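Local coordinates for PHB depolymerase (Penicillium funiculosum, PDB 2D81), which probably hydrolyses the ester bonds of polyhydroxybutyrate, acting as an alpha/beta-hydrolase-type depolymerase with a pocket that binds a 3-hydroxybutyrate trimer, at residues 16-21 and 230-235; 41-46 and 135-140. All blocks are in the same frame, centred on the assembly; numbering follows the deposited sequence.

Interaction 1: residues 16-21 and 230-235; sequences SGLASG and CLQSYS. With RB3 ((1R)-3-{[(1R)-3-methoxy-1-methyl-3-oxopropyl]oxy}-1-methyl-3-oxopropyl (3R)-3-hydroxybutanoate), chain C.
Leu18 reaches across to Gln232 with one methyl. Its CD2 sits 3.9 Å from Gln232 CD, at the amide end, and the two side chains cross at about a right angle. The CG of Leu18 is anti to the backbone N (chi1 174°), which carries the isobutyl group out from strand 13-18 toward Gln232. The Gln232 chain runs extended beyond CG, so its amide can meet that methyl. Tyr156 touches Gln232 as well.

Ala19 comes next, between the strand and helix 20-31. It is the engineered replacement of a serine. Its phi and psi (61° and -115°) give the strained backbone of the nucleophile elbow, the sharp strand-turn-helix of alpha/beta hydrolases. The missing hydroxyl is therefore probably that of the nucleophile. The Ala19 CB lies 4.1 Å from C2A of the bound trimer RB3.

Ser20 begins the helix and faces Cys230. Its OG is 3.5 Å from Cys230 SG. The same OG is 3.2 Å from Cys230 N, but the angle is too poor for a hydrogen bond. A weak hydrogen bond links Trp285 N to this hydroxyl instead. The backbone N atoms of Ser20 and Cys230 stand on the pocket side, an arrangement consistent with an oxyanion hole. In this complex Ser20 N is 3.7 Å from the methyl C4A of RB3. Cys230 is tied to Cys284 by a disulfide, and its SG lies 3.2 Å from RB3 O1B. Trp287 adds a hydrogen bond to the ligand.

Interaction 2: residues 41-46 and 135-140; sequences GVFAGG and HTFPTD
Phe43 lays one ring face against the end of the Phe137 ring. Phe137 CE1 comes over that face, nearer the edge of the ring than its centre, 3.9 Å from Phe43 CD1. The planes meet at 41° with centroids 4.7 Å apart, so the two rings lean against each other. The contact belongs to the alpha/beta hydrolase core. Strand 39-43 of the central sheet ends here, and segment 135-140 passes beside it, leading from His135 into the short strand 137-139.

The Phe43 CG is anti to the carbonyl carbon (chi1 -62°), which swings the ring toward segment 135-140. Pro138 also packs on this ring. Its CG is 4.0 Å from Phe43 CD2, and its CD is equally near the same atom. Leu18 touches both Phe43 and Phe137, and the ring of Tyr94 meets that of Phe43. The touching residues of the two segments are all buried. With an alanine at position Phe43, Phe137 and Pro138 would probably lose the ring they pack on, leaving a gap beside strand 39-43.

Ala44 follows the strand and meets His135. The imidazole belongs to the ligand pocket. Its ND1 is hydrogen-bonded to Asp101 OD1, which helps fix the rotation of the ring. With the elbow residue Ala19 touching the same histidine, the grouping is consistent with a Ser-His-Asp catalytic triad whose serine has been replaced. The methyl of Ala44 sits 3.8 Å from His135 ND1 and from CE1. At the edge of the imidazole, in its plane, Ala44 O lies 3.7 Å from His135 CE1.

In the fold
Both contacts are buried, and both involve neighbouring parallel strands of the central sheet, 13-18 and 39-43. Backbone hydrogen bonds probably join segments 16-21 and 41-46: Gly17 O to Phe43 N, 2.9 Å, and, just past strand 13-18, Ala19 N to Phe43 O, 2.8 Å. Interaction 1 is small and mixed, with a hydroxyl, a disulfide sulfur and an amide. Interaction 2 is mostly aromatic and apolar, turning polar only toward its histidine. Both reach the trimer, interaction 1 through Ala19, Ser20 and Cys230, interaction 2 through His135. The two meet at what is probably the active site, where Ala19 CB is 3.2 Å from His135 NE2. Interaction 1 joins parts much farther apart in sequence.

Interaction 1: residues 16-21 and 230-235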
loop_
_atom_site.group_PDB
_atom_site.type_symbol
_atom_site.label_atom_id
_atom_site.label_comp_id
_atom_site.label_asym_id
_atom_site.label_seq_id
_atom_site.Cartn_x
_atom_site.Cartn_y
_atom_site.Cartn_z
ATOM N N SER A 16 -2.661 1.517 1.939
ATOM C CA SER A 16 -2.237 0.172 2.334
ATOM C C SER A 16 -1.740 -0.592 1.112
ATOM O O SER A 16 -1.905 -0.140 -0.020
ATOM C CB SER A 16 -3.395 -0.599 2.995
ATOM O OG SER A 16 -4.396 -0.974 2.062
ATOM N N GLY A 17 -1.131 -1.751 1.340
ATOM C CA GLY A 17 -0.662 -2.556 0.227
ATOM C C GLY A 17 -0.113 -3.902 0.649
ATOM O O GLY A 17 0.101 -4.150 1.837
ATOM N N LEU A 18 0.110 -4.772 -0.332
ATOM C CA LEU A 18 0.622 -6.118 -0.083
ATOM C C LEU A 18 2.074 -6.254 -0.532
ATOM O O LEU A 18 2.422 -5.870 -1.649
ATOM C CB LEU A 18 -0.223 -7.148 -0.832
ATOM C CG LEU A 18 0.277 -8.595 -0.772
ATOM C CD1 LEU A 18 0.058 -9.173 0.623
ATOM C CD2 LEU A 18 -0.462 -9.421 -1.809
ATOM N N ALA A 19 2.906 -6.815 0.339
ATOM C CA ALA A 19 4.270 -7.200 -0.013
ATOM C C ALA A 19 5.101 -5.993 -0.447
ATOM O O ALA A 19 5.348 -5.093 0.358
ATOM C CB ALA A 19 4.241 -8.259 -1.110
ATOM N N SER A 20 5.534 -5.958 -1.705
ATOM C CA SER A 20 6.259 -4.781 -2.177
ATOM C C SER A 20 5.338 -3.568 -2.069
ATOM O O SER A 20 5.795 -2.450 -1.829
ATOM C CB SER A 20 6.742 -4.960 -3.629
ATOM O OG SER A 20 5.665 -5.064 -4.552
ATOM N N GLY A 21 4.039 -3.803 -2.231
ATOM C CA GLY A 21 3.061 -2.745 -2.038
ATOM C C GLY A 21 2.888 -2.382 -0.575
ATOM O O GLY A 21 2.525 -1.248 -0.245
ATOM N N CYS A 230 4.120 -7.459 -6.098
ATOM C CA CYS A 230 4.766 -7.928 -7.319
ATOM C C CYS A 230 3.848 -8.948 -7.996
ATOM O O CYS A 230 3.117 -9.676 -7.321
ATOM C CB CYS A 230 6.093 -8.614 -7.021
ATOM S SG CYS A 230 7.353 -7.779 -5.997
ATOM N N LEU A 231 3.898 -8.996 -9.325
ATOM C CA LEU A 231 3.098 -9.929 -10.113
ATOM C C LEU A 231 1.597 -9.707 -9.949
ATOM O O LEU A 231 0.792 -10.580 -10.290
ATOM C CB LEU A 231 3.453 -11.377 -9.750
ATOM C CG LEU A 231 4.881 -11.822 -10.099
ATOM C CD1 LEU A 231 5.118 -13.242 -9.612
ATOM C CD2 LEU A 231 5.090 -11.731 -11.603
ATOM N N GLN A 232 1.222 -8.537 -9.441
ATOM C CA GLN A 232 -0.188 -8.199 -9.285
ATOM C C GLN A 232 -0.605 -6.917 -10.007
ATOM O O GLN A 232 -1.716 -6.433 -9.812
ATOM C CB GLN A 232 -0.549 -8.077 -7.800
ATOM C CG GLN A 232 -0.532 -9.401 -7.042
ATOM C CD GLN A 232 -1.063 -9.266 -5.626
ATOM O OE1 GLN A 232 -1.816 -10.118 -5.148
ATOM N NE2 GLN A 232 -0.667 -8.200 -4.945
ATOM N N SER A 233 0.273 -6.366 -10.840
ATOM C CA SER A 233 -0.106 -5.196 -11.623
ATOM C C SER A 233 -1.154 -5.605 -12.649
ATOM O O SER A 233 -1.320 -6.791 -12.937
ATOM C CB SER A 233 1.106 -4.600 -12.342
ATOM O OG SER A 233 1.560 -5.451 -13.378
ATOM N N TYR A 234 -1.863 -4.623 -13.195
ATOM C CA TYR A 234 -2.884 -4.886 -14.203
ATOM C C TYR A 234 -2.271 -5.648 -15.373
ATOM O O TYR A 234 -2.919 -6.504 -15.983
ATOM C CB TYR A 234 -3.473 -3.572 -14.708
ATOM C CG TYR A 234 -4.707 -3.755 -15.555
ATOM C CD1 TYR A 234 -5.966 -3.871 -14.968
ATOM C CD2 TYR A 234 -4.617 -3.835 -16.941
ATOM C CE1 TYR A 234 -7.107 -4.061 -15.741
ATOM C CE2 TYR A 234 -5.752 -4.026 -17.726
ATOM C CZ TYR A 234 -6.992 -4.138 -17.119
ATOM O OH TYR A 234 -8.115 -4.325 -17.890
ATOM N N SER A 235 -1.021 -5.323 -15.687
ATOM C CA SER A 235 -0.282 -6.005 -16.744
ATOM C C SER A 235 -0.223 -7.514 -16.500
ATOM O O SER A 235 -0.228 -8.309 -17.444
ATOM C CB SER A 235 1.142 -5.444 -16.824
ATOM O OG SER A 235 1.900 -6.108 -17.819
HETATM O O1M RB3 C . 8.035 -12.304 -3.389
HETATM C C1A RB3 C . 7.587 -11.142 -3.495
HETATM O O1A RB3 C . 7.117 -10.630 -4.535
HETATM C C2A RB3 C . 7.616 -10.269 -2.238
HETATM C C3A RB3 C . 8.393 -8.973 -2.477
HETATM C C4A RB3 C . 8.402 -8.164 -1.179
HETATM O O3A RB3 C . 9.743 -9.294 -2.852
HETATM C C1B RB3 C . 10.236 -8.447 -3.797
HETATM O O1B RB3 C . 9.767 -7.319 -3.938
HETATM C C2B RB3 C . 11.386 -8.938 -4.680
HETATM C C3B RB3 C . 12.103 -7.808 -5.426
HETATM C C4B RB3 C . 12.783 -6.841 -4.455
HETATM O O3B RB3 C . 13.111 -8.379 -6.276
HETATM C C1C RB3 C . 12.616 -8.764 -7.484
HETATM O O1C RB3 C . 11.475 -9.215 -7.573
HETATM C C2C RB3 C . 13.503 -8.642 -8.725
HETATM C C3C RB3 C . 13.727 -10.007 -9.377
HETATM C C4C RB3 C . 14.640 -9.877 -10.598
HETATM O O3C RB3 C . 14.298 -10.906 -8.422
#

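Interaction 2: residues 41-46 and 135-140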
loop_
_atom_site.group_PDB
_atom_site.type_symbol
_atom_site.label_atom_id
_atom_site.label_comp_id
_atom_site.label_asym_id
_atom_site.label_seq_id
_atom_site.Cartn_x
_atom_site.Cartn_y
_atom_site.Cartn_z
ATOM N N GLY A 41 -1.815 0.930 6.262
ATOM C CA GLY A 41 -1.852 -0.496 6.539
ATOM C C GLY A 41 -0.820 -1.244 5.714
ATOM O O GLY A 41 -0.557 -0.897 4.561
ATOM N N VAL A 42 -0.230 -2.277 6.304
ATOM C CA VAL A 42 0.787 -3.063 5.618
ATOM C C VAL A 42 0.464 -4.550 5.721
ATOM O O VAL A 42 0.386 -5.098 6.822
ATOM C CB VAL A 42 2.189 -2.810 6.225
ATOM C CG1 VAL A 42 3.239 -3.644 5.490
ATOM C CG2 VAL A 42 2.530 -1.329 6.142
ATOM N N PHE A 43 0.264 -5.194 4.572
ATOM C CA PHE A 43 0.077 -6.641 4.514
ATOM C C PHE A 43 1.368 -7.306 4.040
ATOM O O PHE A 43 1.755 -7.157 2.880
ATOM C CB PHE A 43 -1.044 -7.025 3.537
ATOM C CG PHE A 43 -2.404 -6.486 3.904
ATOM C CD1 PHE A 43 -2.798 -5.213 3.498
ATOM C CD2 PHE A 43 -3.305 -7.269 4.619
ATOM C CE1 PHE A 43 -4.071 -4.729 3.798
ATOM C CE2 PHE A 43 -4.584 -6.795 4.926
ATOM C CZ PHE A 43 -4.966 -5.525 4.512
ATOM N N ALA A 44 2.026 -8.033 4.938
ATOM C CA ALA A 44 3.190 -8.838 4.576
ATOM C C ALA A 44 4.250 -7.993 3.877
ATOM O O ALA A 44 4.772 -8.375 2.827
ATOM C CB ALA A 44 2.761 -10.003 3.676
ATOM N N GLY A 45 4.552 -6.841 4.469
ATOM C CA GLY A 45 5.666 -6.027 4.015
ATOM C C GLY A 45 6.762 -6.012 5.067
ATOM O O GLY A 45 6.952 -6.997 5.775
ATOM N N GLY A 46 7.481 -4.898 5.185
ATOM C CA GLY A 46 8.587 -4.845 6.123
ATOM C C GLY A 46 9.012 -3.441 6.510
ATOM O O GLY A 46 8.398 -2.458 6.086
ATOM N N HIS A 135 2.072 -16.199 1.897
ATOM C CA HIS A 135 2.211 -14.913 1.234
ATOM C C HIS A 135 1.132 -14.731 0.166
ATOM O O HIS A 135 1.259 -15.221 -0.955
ATOM C CB HIS A 135 3.589 -14.801 0.590
ATOM C CG HIS A 135 3.965 -13.398 0.238
ATOM N ND1 HIS A 135 4.260 -12.447 1.193
ATOM C CD2 HIS A 135 4.057 -12.772 -0.958
ATOM C CE1 HIS A 135 4.517 -11.296 0.597
ATOM N NE2 HIS A 135 4.399 -11.467 -0.708
ATOM N N THR A 136 0.071 -14.018 0.528
ATOM C CA THR A 136 -1.067 -13.815 -0.355
ATOM C C THR A 136 -1.934 -12.736 0.287
ATOM O O THR A 136 -1.819 -12.491 1.491
ATOM C CB THR A 136 -1.880 -15.126 -0.497
ATOM O OG1 THR A 136 -2.822 -14.996 -1.570
ATOM C CG2 THR A 136 -2.630 -15.431 0.794
ATOM N N PHE A 137 -2.785 -12.080 -0.497
ATOM C CA PHE A 137 -3.703 -11.103 0.081
ATOM C C PHE A 137 -4.879 -11.835 0.721
ATOM O O PHE A 137 -5.572 -12.600 0.057
ATOM C CB PHE A 137 -4.233 -10.138 -0.980
ATOM C CG PHE A 137 -4.859 -8.906 -0.395
ATOM C CD1 PHE A 137 -4.125 -7.732 -0.267
ATOM C CD2 PHE A 137 -6.160 -8.939 0.093
ATOM C CE1 PHE A 137 -4.674 -6.612 0.343
ATOM C CE2 PHE A 137 -6.721 -7.820 0.709
ATOM C CZ PHE A 137 -5.971 -6.653 0.833
ATOM N N PRO A 138 -5.128 -11.595 2.019
ATOM C CA PRO A 138 -6.231 -12.251 2.731
ATOM C C PRO A 138 -7.616 -11.640 2.513
ATOM O O PRO A 138 -7.847 -10.476 2.840
ATOM C CB PRO A 138 -5.793 -12.156 4.185
ATOM C CG PRO A 138 -5.145 -10.797 4.224
ATOM C CD PRO A 138 -4.317 -10.775 2.942
ATOM N N THR A 139 -8.537 -12.439 1.977
ATOM C CA THR A 139 -9.944 -12.042 1.918
ATOM C C THR A 139 -10.798 -13.131 2.560
ATOM O O THR A 139 -10.274 -14.141 3.026
ATOM C CB THR A 139 -10.415 -11.843 0.467
ATOM O OG1 THR A 139 -10.713 -13.113 -0.123
ATOM C CG2 THR A 139 -9.328 -11.164 -0.353
ATOM N N ASP A 140 -12.112 -12.929 2.584
ATOM C CA ASP A 140 -13.002 -13.954 3.118
ATOM C C ASP A 140 -14.025 -14.401 2.082
ATOM O O ASP A 140 -15.105 -14.874 2.425
ATOM C CB ASP A 140 -13.705 -13.438 4.378
ATOM C CG ASP A 140 -14.691 -12.322 4.089
ATOM O OD1 ASP A 140 -14.505 -11.589 3.091
ATOM O OD2 ASP A 140 -15.649 -12.170 4.877
#